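Local coordinates for protein protease Do-like 1, chloroplastic (Arabidopsis thaliana, PDB 3QO6) that acts as a serine protease of the chloroplast, required at high temperature and possibly involved in degrading damaged proteins, at residues G265-Q270 and I326-E331; S288-K293 and D311-E316. All coordinates share one frame; numbering follows the deposited sequence.

Contact 1: G265-Q270 and I326-E331; sequences GKAGLQ and ISVTLE
Lys-266 and Glu-331 form the one salt bridge of this contact, with Lys-266 NZ 2.8 Å from Glu-331 OE1. The ammonium meets that oxygen on its syn side, 26° out of the carboxylate plane, and Lys-266 NZ is 3.3 Å from Glu-331 OE2, so the charge favours one oxygen while staying near both. Both side chains run extended beyond CG, and in each CG lies anti to the carbonyl carbon (chi1 -60° in Lys-266, -55° in Glu-331); the two extended chains bring their charged ends together between the end of helix 263-266 and the end of the strand.

The apolar part lies farther back along strand 326-332. Ala-267 sets its methyl against the strand, with Ala-267 CB 3.7 Å from Val-328 CG2. The same Ala-267 CB is 3.6 Å from the carbonyl oxygen Ser-327 O. Leu-269 brings CD1 into the angle between the two branches of Ile-326, 3.6 Å from Ile-326 CD1 and 3.7 Å from Ile-326 CG2, the two side chains lying alongside each other and running opposite ways. Val-328 also packs on Pro-263, at the start of the helix.

Backbone geometry brings these groups to the strand. The helix ends in a Schellman motif at Gly-268, whose positive phi turns the chain from the helical run toward Leu-269; Gly-268 N donates to Gly-265 O at 2.7 Å. No backbone hydrogen bond joins the two segments, which meet through side chains and through a methyl against a carbonyl oxygen in each direction, Ala-267 CB on Ser-327 O and Ile-326 CG2 on Ala-267 O.

The chemistry is divided along the strand: methyl groups pack the helix end of this PDZ domain onto strand 326-332 of its sheet, while an ion pair whose lysine is open to solvent, and so probably worth less than a buried one, joins the ends.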
# COMPACT_ATOMS: atom_id res chain seq x y z
N GLY B 265 -0.51 -46.69 7.60
CA GLY B 265 -1.73 -47.22 7.01
C GLY B 265 -1.76 -48.73 7.19
O GLY B 265 -2.69 -49.26 7.80
N LYS B 266 -0.75 -49.43 6.67
CA LYS B 266 -0.66 -50.88 6.78
C LYS B 266 -0.64 -51.28 8.24
O LYS B 266 -1.06 -52.38 8.59
CB LYS B 266 0.61 -51.41 6.11
CG LYS B 266 0.70 -51.10 4.63
CD LYS B 266 2.12 -51.28 4.12
CE LYS B 266 2.27 -50.64 2.76
NZ LYS B 266 3.63 -50.80 2.19
N ALA B 267 -0.15 -50.39 9.10
CA ALA B 267 -0.10 -50.67 10.53
C ALA B 267 -1.42 -50.34 11.18
O ALA B 267 -1.54 -50.47 12.41
CB ALA B 267 1.00 -49.87 11.19
N GLY B 268 -2.39 -49.88 10.38
CA GLY B 268 -3.72 -49.55 10.88
C GLY B 268 -4.03 -48.30 11.74
O GLY B 268 -4.93 -48.35 12.61
N LEU B 269 -3.31 -47.19 11.52
CA LEU B 269 -3.61 -45.96 12.25
C LEU B 269 -4.87 -45.37 11.60
O LEU B 269 -5.04 -45.46 10.38
CB LEU B 269 -2.47 -44.95 12.14
CG LEU B 269 -1.55 -44.93 13.35
CD1 LEU B 269 -0.84 -46.28 13.46
CD2 LEU B 269 -0.55 -43.77 13.21
N GLN B 270 -5.73 -44.76 12.41
CA GLN B 270 -6.97 -44.21 11.87
C GLN B 270 -6.93 -42.74 11.51
O GLN B 270 -6.34 -41.91 12.22
CB GLN B 270 -8.11 -44.42 12.86
CG GLN B 270 -8.28 -45.87 13.28
CD GLN B 270 -9.24 -46.00 14.44
OE1 GLN B 270 -9.26 -47.03 15.12
NE2 GLN B 270 -10.05 -44.96 14.68
N ILE B 326 1.29 -48.77 18.73
CA ILE B 326 1.28 -49.42 17.42
C ILE B 326 2.67 -49.42 16.82
O ILE B 326 3.38 -48.42 16.84
CB ILE B 326 0.30 -48.71 16.45
CG1 ILE B 326 -1.11 -48.75 17.04
CG2 ILE B 326 0.32 -49.38 15.07
CD1 ILE B 326 -2.18 -48.21 16.14
N SER B 327 3.09 -50.57 16.31
CA SER B 327 4.40 -50.60 15.72
C SER B 327 4.28 -50.35 14.23
O SER B 327 3.48 -50.97 13.53
CB SER B 327 5.10 -51.94 16.00
OG SER B 327 5.93 -51.84 17.15
N VAL B 328 5.07 -49.40 13.76
CA VAL B 328 5.07 -49.06 12.35
C VAL B 328 6.49 -49.17 11.83
O VAL B 328 7.42 -48.71 12.48
CB VAL B 328 4.57 -47.63 12.13
CG1 VAL B 328 4.41 -47.36 10.64
CG2 VAL B 328 3.26 -47.43 12.84
N THR B 329 6.66 -49.82 10.69
CA THR B 329 7.99 -49.91 10.10
C THR B 329 8.06 -48.88 8.97
O THR B 329 7.32 -48.94 7.98
CB THR B 329 8.31 -51.32 9.54
OG1 THR B 329 7.13 -52.14 9.56
CG2 THR B 329 9.38 -51.99 10.38
N LEU B 330 8.97 -47.93 9.15
CA LEU B 330 9.12 -46.85 8.19
C LEU B 330 9.63 -47.27 6.82
O LEU B 330 10.63 -47.96 6.71
CB LEU B 330 10.03 -45.77 8.79
CG LEU B 330 9.50 -45.06 10.03
CD1 LEU B 330 9.92 -45.80 11.24
CD2 LEU B 330 10.06 -43.67 10.10
N GLU B 331 8.93 -46.82 5.78
CA GLU B 331 9.31 -47.12 4.41
C GLU B 331 9.77 -45.85 3.71
O GLU B 331 9.40 -44.75 4.10
CB GLU B 331 8.12 -47.66 3.63
CG GLU B 331 7.48 -48.86 4.26
CD GLU B 331 6.09 -49.08 3.72
OE1 GLU B 331 5.41 -50.00 4.20
OE2 GLU B 331 5.68 -48.33 2.81

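Contact 2: S288-K293 and D311-E316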
# COMPACT_ATOMS: atom_id res chain seq x y z
N SER B 288 3.24 -39.91 21.47
CA SER B 288 4.61 -40.36 21.66
C SER B 288 5.00 -41.31 20.54
O SER B 288 4.15 -41.97 19.92
CB SER B 288 4.76 -41.07 23.00
OG SER B 288 4.44 -42.45 22.88
N VAL B 289 6.30 -41.35 20.27
CA VAL B 289 6.85 -42.22 19.24
C VAL B 289 8.02 -42.87 19.96
O VAL B 289 8.88 -42.17 20.52
CB VAL B 289 7.31 -41.41 18.03
CG1 VAL B 289 8.48 -40.53 18.40
CG2 VAL B 289 7.67 -42.34 16.91
N ASN B 290 8.04 -44.20 19.96
CA ASN B 290 9.05 -44.99 20.67
C ASN B 290 9.97 -44.22 21.62
O ASN B 290 11.08 -43.82 21.27
CB ASN B 290 9.88 -45.86 19.70
CG ASN B 290 10.56 -45.06 18.62
OD1 ASN B 290 11.04 -43.95 18.85
ND2 ASN B 290 10.63 -45.64 17.43
N GLY B 291 9.49 -44.01 22.85
CA GLY B 291 10.28 -43.32 23.85
C GLY B 291 9.97 -41.85 23.95
O GLY B 291 9.30 -41.40 24.88
N THR B 292 10.46 -41.08 22.98
CA THR B 292 10.25 -39.65 22.97
C THR B 292 8.79 -39.25 22.80
O THR B 292 8.06 -39.83 21.99
CB THR B 292 11.07 -39.00 21.87
OG1 THR B 292 12.44 -39.40 22.00
CG2 THR B 292 10.97 -37.49 21.96
N LYS B 293 8.39 -38.25 23.58
CA LYS B 293 7.03 -37.75 23.54
C LYS B 293 6.85 -36.77 22.40
O LYS B 293 7.79 -36.07 22.01
CB LYS B 293 6.68 -37.03 24.84
CG LYS B 293 5.29 -36.43 24.82
CD LYS B 293 4.97 -35.65 26.09
CE LYS B 293 3.51 -35.20 26.09
NZ LYS B 293 3.15 -34.40 27.31
N ASP B 311 13.37 -48.96 10.02
CA ASP B 311 13.23 -49.01 11.48
C ASP B 311 11.79 -49.32 11.91
O ASP B 311 10.83 -48.79 11.34
CB ASP B 311 13.64 -47.68 12.11
CG ASP B 311 15.14 -47.46 12.12
OD1 ASP B 311 15.86 -48.21 11.42
OD2 ASP B 311 15.60 -46.54 12.82
N GLU B 312 11.63 -50.19 12.89
CA GLU B 312 10.29 -50.48 13.34
C GLU B 312 10.03 -49.60 14.55
O GLU B 312 10.41 -49.91 15.68
CB GLU B 312 10.11 -51.94 13.73
CG GLU B 312 8.64 -52.26 13.96
CD GLU B 312 8.41 -53.56 14.71
OE1 GLU B 312 8.98 -53.70 15.81
OE2 GLU B 312 7.64 -54.41 14.20
N VAL B 313 9.39 -48.47 14.30
CA VAL B 313 9.09 -47.51 15.34
C VAL B 313 7.77 -47.82 16.04
O VAL B 313 6.76 -48.14 15.39
CB VAL B 313 9.05 -46.12 14.75
CG1 VAL B 313 8.32 -45.19 15.66
CG2 VAL B 313 10.46 -45.64 14.51
N THR B 314 7.78 -47.72 17.36
CA THR B 314 6.58 -47.97 18.15
C THR B 314 5.94 -46.63 18.50
O THR B 314 6.50 -45.82 19.23
CB THR B 314 6.91 -48.83 19.43
OG1 THR B 314 5.87 -48.67 20.41
CG2 THR B 314 8.23 -48.42 20.04
N VAL B 315 4.75 -46.41 17.95
CA VAL B 315 4.03 -45.16 18.18
C VAL B 315 2.79 -45.31 19.04
O VAL B 315 1.97 -46.22 18.86
CB VAL B 315 3.63 -44.47 16.83
CG1 VAL B 315 4.73 -44.66 15.80
CG2 VAL B 315 2.33 -45.04 16.30
N GLU B 316 2.64 -44.38 19.96
CA GLU B 316 1.50 -44.36 20.87
C GLU B 316 0.48 -43.32 20.41
O GLU B 316 0.83 -42.18 20.14
CB GLU B 316 2.03 -44.03 22.26
CG GLU B 316 1.01 -43.67 23.32
CD GLU B 316 1.70 -43.14 24.57
OE1 GLU B 316 2.47 -43.91 25.20
OE2 GLU B 316 1.50 -41.94 24.90
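Ser-288 and Glu-316 pair through the backbone of neighbouring antiparallel strands, Glu-316 N donating to Ser-288 O at 2.8 Å. The bond is fairly straight at hydrogen (160°). Two residues farther on, just where the segment 288-293 leaves the strand, a second bond, Asn-290 N to Thr-314 O, is modelled implausibly short and its length is doubtful. Inside that segment Val-289 N bonds to Thr-292 O, closing the tight turn between strands 285-289 and 292-293.

On the face that carries Ser-288 and Glu-316, the glutamate lies alongside the serine. With CG anti to the backbone N (chi1 168°) and the chain extended beyond it, the carboxylate passes near the hydroxyl, Glu-316 OE1 standing 3.4 Å from Ser-288 OG. Its firmer partner is Thr-287, whose hydroxyl is hydrogen-bonded to Glu-316 OE2; Lys-323 adds a long, weak ion pair. An alanine in place of Glu-316 would probably leave the Thr-287 hydroxyl without this partner and uncover the side of Ser-288.

The other face is apolar. Val-289 and Val-315 form a non-hydrogen-bonded pair, their CA atoms 4.2 Å apart, and Val-289 CG2 lies 3.9 Å from Val-315 CG1. Ile-303 of helix 297-304 packs against Val-289, and Cys-307 touches Val-313.

Such antiparallel pairing, polar on one face and lined with valines on the other, where a helix packs against Val-289, is characteristic of the partly open beta-barrel of a PDZ domain.

How the contacts relate
Contacts 1 and 2 belong to one PDZ domain, their centres 11 Å apart, and share a sheet in which strands 312-318 and 326-332 are antiparallel neighbours. Probable backbone hydrogen bonds link them directly: Ile-326 N to Val-315 O at 2.6 Å and Val-328 N to Val-313 O at 2.7 Å. Val-313 and Leu-330 pack together as well. Strand 312-318 therefore pairs with 285-289 on one flank and with 326-332 on the other, and contact 1 adds the end of helix 263-266 to that second strand. Both contacts lie away from the predicted charge-relay residues His-71, Asp-101 and Ser-180 of the protease domain.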